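Local coordinates for nudix hydrolase DR_0079 (Deinococcus radiodurans, PDB 2O5F), which uses magnesium to hydrolyse nucleoside di- and triphosphates to monophosphates, with a marked preference for CDP and CTP, at residues A[20-23]-A[28-31]; A[80-85]-A[92-97]; A[103-108]-A[163-168]. One frame throughout, in Å; residues are numbered along the deposited sequence.

Contact 1: A[20-23]-A[28-31]; sequences GQIL and ALRW
The second strand of the N-terminal antiparallel pair, 18-23, meets the loop that follows it where Ile22 packs against Leu29 and the carbonyl carbon of Ala28. The chain turns back on itself here, and the contact between 20-23 and 28-31 is purely apolar. Ile22 points toward the loop, and with CG1 anti to the backbone N (chi1 -174°) and chi2 extended as well, its longer branch reaches straight across. At the end of that branch, CD1 of Ile22 lies 3.7 Å from CA of Leu29 and also touches the backbone C of Ala28, so the methyl rests chiefly on backbone. On the shorter branch, CG2 of Ile22 lies 4.0 Å from CD1 of Leu29. A beta-branched isoleucine suits the place because its two arms touch the loop at different points; what it meets at Ala28 is main chain, and the alanine methyl has little part in it. Leu29 is forked too: CD1 serves Ile22, whereas CD2 lies over one face of the Trp31 ring, offset toward its rim. Beside it in the sheet, strand 8-12 is tied on by backbone hydrogen bonds of Ile22 with Leu9 and Gly20 with Leu11, and Leu29 also touches Val34, just ahead of strand 35-42.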
loop_
_atom_site.group_PDB
_atom_site.type_symbol
_atom_site.label_atom_id
_atom_site.label_comp_id
_atom_site.label_asym_id
_atom_site.label_seq_id
_atom_site.Cartn_x
_atom_site.Cartn_y
_atom_site.Cartn_z
ATOM N N GLY A 20 5.391 -4.571 21.514
ATOM C CA GLY A 20 5.017 -3.338 22.191
ATOM C C GLY A 20 4.161 -2.458 21.293
ATOM O O GLY A 20 3.695 -2.915 20.253
ATOM N N GLN A 21 3.955 -1.207 21.698
ATOM C CA GLN A 21 3.162 -0.250 20.929
ATOM C C GLN A 21 3.829 1.116 20.902
ATOM O O GLN A 21 4.692 1.417 21.729
ATOM C CB GLN A 21 1.759 -0.081 21.524
ATOM C CG GLN A 21 0.763 -1.188 21.225
ATOM C CD GLN A 21 1.042 -2.454 22.008
ATOM O OE1 GLN A 21 1.355 -2.405 23.202
ATOM N NE2 GLN A 21 0.898 -3.600 21.348
ATOM N N ILE A 22 3.415 1.950 19.957
ATOM C CA ILE A 22 3.975 3.284 19.840
ATOM C C ILE A 22 2.979 4.207 19.147
ATOM O O ILE A 22 2.189 3.770 18.306
ATOM C CB ILE A 22 5.306 3.256 19.048
ATOM C CG1 ILE A 22 5.958 4.642 19.063
ATOM C CG2 ILE A 22 5.052 2.821 17.603
ATOM C CD1 ILE A 22 7.323 4.664 18.428
ATOM N N LEU A 23 3.003 5.478 19.528
ATOM C CA LEU A 23 2.124 6.459 18.922
ATOM C C LEU A 23 2.664 6.809 17.543
ATOM O O LEU A 23 3.871 6.974 17.352
ATOM C CB LEU A 23 2.045 7.718 19.784
ATOM C CG LEU A 23 1.295 7.582 21.109
ATOM C CD1 LEU A 23 1.480 8.848 21.932
ATOM C CD2 LEU A 23 -0.183 7.328 20.838
ATOM N N ALA A 28 10.217 8.998 18.176
ATOM C CA ALA A 28 11.107 7.842 18.174
ATOM C C ALA A 28 10.657 6.775 17.184
ATOM O O ALA A 28 11.304 5.734 17.042
ATOM C CB ALA A 28 11.207 7.242 19.572
ATOM N N LEU A 29 9.558 7.038 16.484
ATOM C CA LEU A 29 9.036 6.083 15.517
ATOM C C LEU A 29 10.050 5.709 14.438
ATOM O O LEU A 29 10.735 6.565 13.876
ATOM C CB LEU A 29 7.765 6.631 14.856
ATOM C CG LEU A 29 7.143 5.757 13.755
ATOM C CD1 LEU A 29 6.802 4.378 14.302
ATOM C CD2 LEU A 29 5.892 6.434 13.203
ATOM N N ARG A 30 10.134 4.410 14.174
ATOM C CA ARG A 30 11.017 3.843 13.159
ATOM C C ARG A 30 10.110 2.972 12.287
ATOM O O ARG A 30 9.494 2.030 12.784
ATOM C CB ARG A 30 12.093 2.980 13.819
ATOM C CG ARG A 30 13.150 3.758 14.573
ATOM C CD ARG A 30 13.996 4.581 13.620
ATOM N NE ARG A 30 15.193 5.105 14.274
ATOM C CZ ARG A 30 15.186 6.043 15.218
ATOM N NH1 ARG A 30 14.039 6.573 15.623
ATOM N NH2 ARG A 30 16.325 6.439 15.769
ATOM N N TRP A 31 10.026 3.277 10.995
ATOM C CA TRP A 31 9.135 2.517 10.119
ATOM C C TRP A 31 9.456 1.036 9.988
ATOM O O TRP A 31 8.556 0.223 9.741
ATOM C CB TRP A 31 9.064 3.168 8.733
ATOM C CG TRP A 31 8.292 4.458 8.759
ATOM C CD1 TRP A 31 8.796 5.722 8.631
ATOM C CD2 TRP A 31 6.884 4.611 9.000
ATOM N NE1 TRP A 31 7.791 6.653 8.780
ATOM C CE2 TRP A 31 6.608 5.998 9.006
ATOM C CE3 TRP A 31 5.828 3.710 9.207
ATOM C CZ2 TRP A 31 5.321 6.506 9.222
ATOM C CZ3 TRP A 31 4.542 4.219 9.420
ATOM C CH2 TRP A 31 4.303 5.604 9.423
#

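Contact 2: A[80-85]-A[92-97]; sequences EAFRRE and VEIDAL
The Phe82 ring and the Arg83 guanidinium each present one face to Ile94, and Asp95 takes the edge of the guanidinium. Over the Phe82 ring sits CG2 of Ile94, 4.0 Å from the ring centroid and 19° off its normal, a CH-pi contact. Over a face of the guanidinium lies the other arm of Ile94, its CD1, displaced toward the rim. The same CD1 presses on the aliphatic root of the arginine, 3.6 Å from CB of Arg83. Isoleucine fits because its two branches serve two neighbouring helix residues at once.

At the guanidinium edge Asp95 is gripped side-on, by two bonds from separate nitrogens. NH2 of Arg83 gives OD1 of Asp95 a nearly straight bond of 2.9 Å (173°), in the guanidinium plane and on the syn lone pair. NE of Arg83 reaches OD2 of Asp95 at 2.8 Å, more bent and tilted out of both planes. Because the Arg83 chain is extended until it bends at chi3 (-67°), the NE side of the group turns to the carboxylate. NH2 has a second anionic partner in Glu79, and two carboxylates would be expected to favour the charged arginine.

A water joins the two backbones: it donates to O of Arg83 (2.7 Å) and O of Val92 and accepts from N of Ile94, three bonds that fix its place.

Segment 80-85 belongs to the helix of the Nudix box, which carries Glu85, an inferred magnesium ligand. Phe82 and Ile94 both pack on Leu121 of strand 115-122, and Phe82 further stacks on Tyr119 and meets Trp99 of strand 98-105 edge-to-face, so helix 78-90 and the turn after it pack together on strands 98-105 and 115-122.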
loop_
_atom_site.group_PDB
_atom_site.type_symbol
_atom_site.label_atom_id
_atom_site.label_comp_id
_atom_site.label_asym_id
_atom_site.label_seq_id
_atom_site.Cartn_x
_atom_site.Cartn_y
_atom_site.Cartn_z
ATOM N N GLU A 80 -7.622 -6.732 8.250
ATOM C CA GLU A 80 -8.503 -5.701 8.778
ATOM C C GLU A 80 -8.034 -4.308 8.370
ATOM O O GLU A 80 -8.847 -3.439 8.051
ATOM C CB GLU A 80 -8.593 -5.811 10.303
ATOM C CG GLU A 80 -9.305 -7.075 10.769
ATOM C CD GLU A 80 -9.168 -7.318 12.259
ATOM O OE1 GLU A 80 -8.337 -6.636 12.899
ATOM O OE2 GLU A 80 -9.888 -8.197 12.785
ATOM N N ALA A 81 -6.722 -4.094 8.369
ATOM C CA ALA A 81 -6.190 -2.792 7.986
ATOM C C ALA A 81 -6.475 -2.563 6.503
ATOM O O ALA A 81 -6.798 -1.451 6.078
ATOM C CB ALA A 81 -4.691 -2.737 8.248
ATOM N N PHE A 82 -6.355 -3.633 5.727
ATOM C CA PHE A 82 -6.596 -3.582 4.292
ATOM C C PHE A 82 -8.045 -3.186 4.043
ATOM O O PHE A 82 -8.317 -2.241 3.300
ATOM C CB PHE A 82 -6.272 -4.954 3.676
ATOM C CG PHE A 82 -6.592 -5.075 2.208
ATOM C CD1 PHE A 82 -6.446 -3.996 1.346
ATOM C CD2 PHE A 82 -7.020 -6.292 1.685
ATOM C CE1 PHE A 82 -6.721 -4.127 -0.015
ATOM C CE2 PHE A 82 -7.297 -6.434 0.330
ATOM C CZ PHE A 82 -7.146 -5.345 -0.524
ATOM N N ARG A 83 -8.976 -3.890 4.682
ATOM C CA ARG A 83 -10.390 -3.582 4.503
ATOM C C ARG A 83 -10.691 -2.134 4.881
ATOM O O ARG A 83 -11.467 -1.452 4.209
ATOM C CB ARG A 83 -11.264 -4.518 5.342
ATOM C CG ARG A 83 -12.749 -4.257 5.148
ATOM C CD ARG A 83 -13.617 -5.249 5.900
ATOM N NE ARG A 83 -13.510 -6.609 5.374
ATOM C CZ ARG A 83 -12.721 -7.551 5.880
ATOM N NH1 ARG A 83 -11.957 -7.290 6.933
ATOM N NH2 ARG A 83 -12.701 -8.759 5.335
ATOM N N ARG A 84 -10.065 -1.665 5.955
ATOM C CA ARG A 84 -10.273 -0.301 6.425
ATOM C C ARG A 84 -9.746 0.755 5.455
ATOM O O ARG A 84 -10.457 1.702 5.118
ATOM C CB ARG A 84 -9.627 -0.126 7.808
ATOM C CG ARG A 84 -9.677 1.292 8.366
ATOM C CD ARG A 84 -9.091 1.362 9.779
ATOM N NE ARG A 84 -7.730 0.826 9.878
ATOM C CZ ARG A 84 -6.651 1.391 9.344
ATOM N NH1 ARG A 84 -6.752 2.522 8.657
ATOM N NH2 ARG A 84 -5.460 0.836 9.513
ATOM N N GLU A 85 -8.505 0.602 5.007
ATOM C CA GLU A 85 -7.911 1.568 4.080
ATOM C C GLU A 85 -8.608 1.569 2.715
ATOM O O GLU A 85 -8.780 2.621 2.108
ATOM C CB GLU A 85 -6.419 1.284 3.890
ATOM C CG GLU A 85 -5.563 1.475 5.141
ATOM C CD GLU A 85 -5.311 2.941 5.485
ATOM O OE1 GLU A 85 -4.636 3.206 6.506
ATOM O OE2 GLU A 85 -5.785 3.829 4.743
ATOM N N VAL A 92 -14.107 1.269 -1.445
ATOM C CA VAL A 92 -14.265 -0.084 -1.949
ATOM C C VAL A 92 -14.415 -1.083 -0.808
ATOM O O VAL A 92 -13.720 -1.002 0.204
ATOM C CB VAL A 92 -13.051 -0.504 -2.808
ATOM C CG1 VAL A 92 -13.162 -1.967 -3.191
ATOM C CG2 VAL A 92 -12.982 0.362 -4.067
ATOM N N GLU A 93 -15.340 -2.018 -0.983
ATOM C CA GLU A 93 -15.591 -3.076 -0.017
ATOM C C GLU A 93 -14.838 -4.281 -0.581
ATOM O O GLU A 93 -15.290 -4.890 -1.552
ATOM C CB GLU A 93 -17.089 -3.387 0.034
ATOM C CG GLU A 93 -17.994 -2.171 0.148
ATOM C CD GLU A 93 -18.126 -1.657 1.570
ATOM O OE1 GLU A 93 -17.116 -1.199 2.145
ATOM O OE2 GLU A 93 -19.248 -1.718 2.117
ATOM N N ILE A 94 -13.697 -4.626 0.009
ATOM C CA ILE A 94 -12.913 -5.751 -0.500
ATOM C C ILE A 94 -13.715 -7.042 -0.551
ATOM O O ILE A 94 -13.482 -7.893 -1.407
ATOM C CB ILE A 94 -11.621 -5.987 0.333
ATOM C CG1 ILE A 94 -11.970 -6.403 1.761
ATOM C CG2 ILE A 94 -10.771 -4.716 0.347
ATOM C CD1 ILE A 94 -10.743 -6.751 2.602
ATOM N N ASP A 95 -14.671 -7.181 0.360
ATOM C CA ASP A 95 -15.500 -8.380 0.403
ATOM C C ASP A 95 -16.423 -8.455 -0.813
ATOM O O ASP A 95 -16.939 -9.521 -1.146
ATOM C CB ASP A 95 -16.320 -8.398 1.698
ATOM C CG ASP A 95 -15.446 -8.340 2.940
ATOM O OD1 ASP A 95 -14.513 -9.166 3.049
ATOM O OD2 ASP A 95 -15.689 -7.477 3.810
ATOM N N ALA A 96 -16.616 -7.320 -1.482
ATOM C CA ALA A 96 -17.479 -7.261 -2.658
ATOM C C ALA A 96 -16.701 -7.520 -3.943
ATOM O O ALA A 96 -17.277 -7.580 -5.028
ATOM C CB ALA A 96 -18.163 -5.899 -2.732
ATOM N N LEU A 97 -15.389 -7.670 -3.824
ATOM C CA LEU A 97 -14.564 -7.915 -4.998
ATOM C C LEU A 97 -13.622 -9.087 -4.760
ATOM O O LEU A 97 -13.545 -9.626 -3.656
ATOM C CB LEU A 97 -13.746 -6.666 -5.333
ATOM C CG LEU A 97 -14.504 -5.346 -5.500
ATOM C CD1 LEU A 97 -13.517 -4.260 -5.898
ATOM C CD2 LEU A 97 -15.591 -5.486 -6.553
HETATM O O HOH W 1 -13.026 -2.478 2.262
#

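Contact 3: A[103-108]-A[163-168]; sequences ASFSPF and VRRCYR
Phe105 reaches from the end of strand 98-105 to the last turn of helix 159-166 and touches two successive residues there. CZ of Phe105 lies 3.7 Å from CB of Arg165, and CE1 of Phe105 is 3.9 Å from CD of Arg165. At the ring edge SG of Cys166 stands in the ring plane, 3.9 Å from CE2 of Phe105, a sulfur-aromatic contact. Phe105 has its CB directed toward the helix and CG anti to the carbonyl carbon (chi1 -61°), which carries the ring to both partners. Two residues back, CB of Ala103 lies 4.4 Å from SG of Cys166; a small residue suits this spot, where strand and helix lie close.

In the next shell, Phe105 and Cys166 both touch Val118 of strand 115-122, and backbone bonds pair Ala103 with Val118 and Phe105 with Met116. The Arg165 chain is extended from CG to NE, crossing the ring obliquely, and its NE forms a salt bridge to Glu161 one helical turn earlier. Replacing Phe105 by an alanine would probably leave the Arg165 methylenes and the Cys166 sulfur without their aromatic partner and open a gap between strand and helix. The chemistry is thus apolar and dispersive: arginine lends its hydrocarbon part to the phenyl ring, while its charge is answered within its own helix.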
loop_
_atom_site.group_PDB
_atom_site.type_symbol
_atom_site.label_atom_id
_atom_site.label_comp_id
_atom_site.label_asym_id
_atom_site.label_seq_id
_atom_site.Cartn_x
_atom_site.Cartn_y
_atom_site.Cartn_z
ATOM N N ALA A 103 1.980 -10.773 -1.700
ATOM C CA ALA A 103 3.275 -11.060 -1.109
ATOM C C ALA A 103 3.406 -10.421 0.261
ATOM O O ALA A 103 2.588 -9.592 0.654
ATOM C CB ALA A 103 4.391 -10.551 -2.022
ATOM N N SER A 104 4.451 -10.820 0.977
ATOM C CA SER A 104 4.758 -10.294 2.303
ATOM C C SER A 104 6.241 -9.935 2.293
ATOM O O SER A 104 7.054 -10.676 1.742
ATOM C CB SER A 104 4.482 -11.358 3.371
ATOM O OG SER A 104 3.094 -11.642 3.461
ATOM N N PHE A 105 6.598 -8.803 2.894
ATOM C CA PHE A 105 7.994 -8.372 2.917
ATOM C C PHE A 105 8.478 -7.872 4.264
ATOM O O PHE A 105 7.702 -7.340 5.052
ATOM C CB PHE A 105 8.223 -7.245 1.909
ATOM C CG PHE A 105 7.931 -7.620 0.489
ATOM C CD1 PHE A 105 8.727 -8.545 -0.180
ATOM C CD2 PHE A 105 6.866 -7.033 -0.182
ATOM C CE1 PHE A 105 8.466 -8.879 -1.510
ATOM C CE2 PHE A 105 6.591 -7.357 -1.511
ATOM C CZ PHE A 105 7.391 -8.279 -2.176
ATOM N N SER A 106 9.782 -8.030 4.494
ATOM C CA SER A 106 10.439 -7.556 5.702
ATOM C C SER A 106 11.332 -6.376 5.314
ATOM O O SER A 106 11.956 -6.381 4.246
ATOM C CB SER A 106 11.308 -8.656 6.327
ATOM O OG SER A 106 12.344 -8.081 7.116
ATOM N N PRO A 107 11.393 -5.348 6.174
ATOM C CA PRO A 107 12.196 -4.136 5.979
ATOM C C PRO A 107 13.698 -4.423 6.006
ATOM O O PRO A 107 14.503 -3.601 5.562
ATOM C CB PRO A 107 11.808 -3.254 7.163
ATOM C CG PRO A 107 10.530 -3.824 7.661
ATOM C CD PRO A 107 10.644 -5.287 7.439
ATOM N N PHE A 108 14.083 -5.565 6.570
ATOM C CA PHE A 108 15.501 -5.909 6.646
ATOM C C PHE A 108 15.957 -6.833 5.529
ATOM O O PHE A 108 17.154 -7.035 5.344
ATOM C CB PHE A 108 15.831 -6.553 7.995
ATOM C CG PHE A 108 15.402 -5.731 9.164
ATOM C CD1 PHE A 108 14.155 -5.925 9.740
ATOM C CD2 PHE A 108 16.221 -4.725 9.664
ATOM C CE1 PHE A 108 13.722 -5.128 10.800
ATOM C CE2 PHE A 108 15.797 -3.920 10.723
ATOM C CZ PHE A 108 14.545 -4.124 11.291
ATOM N N VAL A 163 6.303 -2.640 -7.150
ATOM C CA VAL A 163 5.886 -3.027 -8.494
ATOM C C VAL A 163 6.859 -4.046 -9.079
ATOM O O VAL A 163 6.444 -5.052 -9.662
ATOM C CB VAL A 163 5.803 -1.805 -9.433
ATOM C CG1 VAL A 163 5.598 -2.258 -10.881
ATOM C CG2 VAL A 163 4.659 -0.910 -9.002
ATOM N N ARG A 164 8.154 -3.789 -8.923
ATOM C CA ARG A 164 9.159 -4.706 -9.439
ATOM C C ARG A 164 9.146 -6.053 -8.715
ATOM O O ARG A 164 9.240 -7.104 -9.350
ATOM C CB ARG A 164 10.559 -4.084 -9.352
ATOM C CG ARG A 164 10.799 -2.969 -10.357
ATOM C CD ARG A 164 12.276 -2.647 -10.494
ATOM N NE ARG A 164 12.543 -1.904 -11.724
ATOM C CZ ARG A 164 12.500 -0.580 -11.826
ATOM N NH1 ARG A 164 12.208 0.162 -10.767
ATOM N NH2 ARG A 164 12.733 -0.001 -12.995
ATOM N N ARG A 165 9.022 -6.039 -7.394
ATOM C CA ARG A 165 9.017 -7.296 -6.651
ATOM C C ARG A 165 7.729 -8.095 -6.819
ATOM O O ARG A 165 7.757 -9.326 -6.815
ATOM C CB ARG A 165 9.265 -7.047 -5.161
ATOM C CG ARG A 165 10.700 -6.676 -4.816
ATOM C CD ARG A 165 10.834 -6.377 -3.335
ATOM N NE ARG A 165 12.205 -6.044 -2.947
ATOM C CZ ARG A 165 13.189 -6.927 -2.818
ATOM N NH1 ARG A 165 12.965 -8.213 -3.043
ATOM N NH2 ARG A 165 14.402 -6.523 -2.461
ATOM N N CYS A 166 6.604 -7.408 -6.976
ATOM C CA CYS A 166 5.324 -8.099 -7.117
ATOM C C CYS A 166 4.953 -8.473 -8.545
ATOM O O CYS A 166 4.224 -9.445 -8.762
ATOM C CB CYS A 166 4.200 -7.263 -6.505
ATOM S SG CYS A 166 4.338 -7.035 -4.715
ATOM N N TYR A 167 5.432 -7.702 -9.514
ATOM C CA TYR A 167 5.132 -7.983 -10.915
ATOM C C TYR A 167 6.414 -8.100 -11.743
ATOM O O TYR A 167 6.931 -7.105 -12.246
ATOM C CB TYR A 167 4.233 -6.888 -11.508
ATOM C CG TYR A 167 2.892 -6.732 -10.812
ATOM C CD1 TYR A 167 2.713 -5.797 -9.792
ATOM C CD2 TYR A 167 1.814 -7.545 -11.152
ATOM C CE1 TYR A 167 1.489 -5.679 -9.126
ATOM C CE2 TYR A 167 0.591 -7.439 -10.494
ATOM C CZ TYR A 167 0.436 -6.505 -9.481
ATOM O OH TYR A 167 -0.766 -6.421 -8.814
ATOM N N ARG A 168 6.920 -9.320 -11.878
ATOM C CA ARG A 168 8.130 -9.572 -12.652
ATOM C C ARG A 168 9.271 -8.684 -12.164
ATOM O O ARG A 168 9.545 -7.657 -12.825
ATOM C CB ARG A 168 7.865 -9.312 -14.138
ATOM C CG ARG A 168 8.930 -9.862 -15.082
ATOM C CD ARG A 168 8.838 -11.380 -15.216
ATOM N NE ARG A 168 9.114 -12.079 -13.963
ATOM C CZ ARG A 168 10.293 -12.081 -13.347
ATOM N NH1 ARG A 168 11.317 -11.414 -13.865
ATOM N NH2 ARG A 168 10.450 -12.751 -12.212
#

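In the fold
The three contacts follow one another along the chain without overlap and lie at separate places in a single-chain Nudix fold. Contact 2 is the one that lies by the probable magnesium site: its helix holds the inferred ligand Glu85, and the side chain of Phe82 is about 8 Å from that of Glu89, the other one. Contacts 1 and 3 lie away from that site. Centre to centre, contact 1 is 25 Å from contact 2 and 23 Å from contact 3, although nearest atoms of contacts 1 and 3 come within about 5 Å. Contacts 2 and 3 lie 21 Å apart between centres, linked by strand 98-105, which follows 92-97 and ends in contact 3.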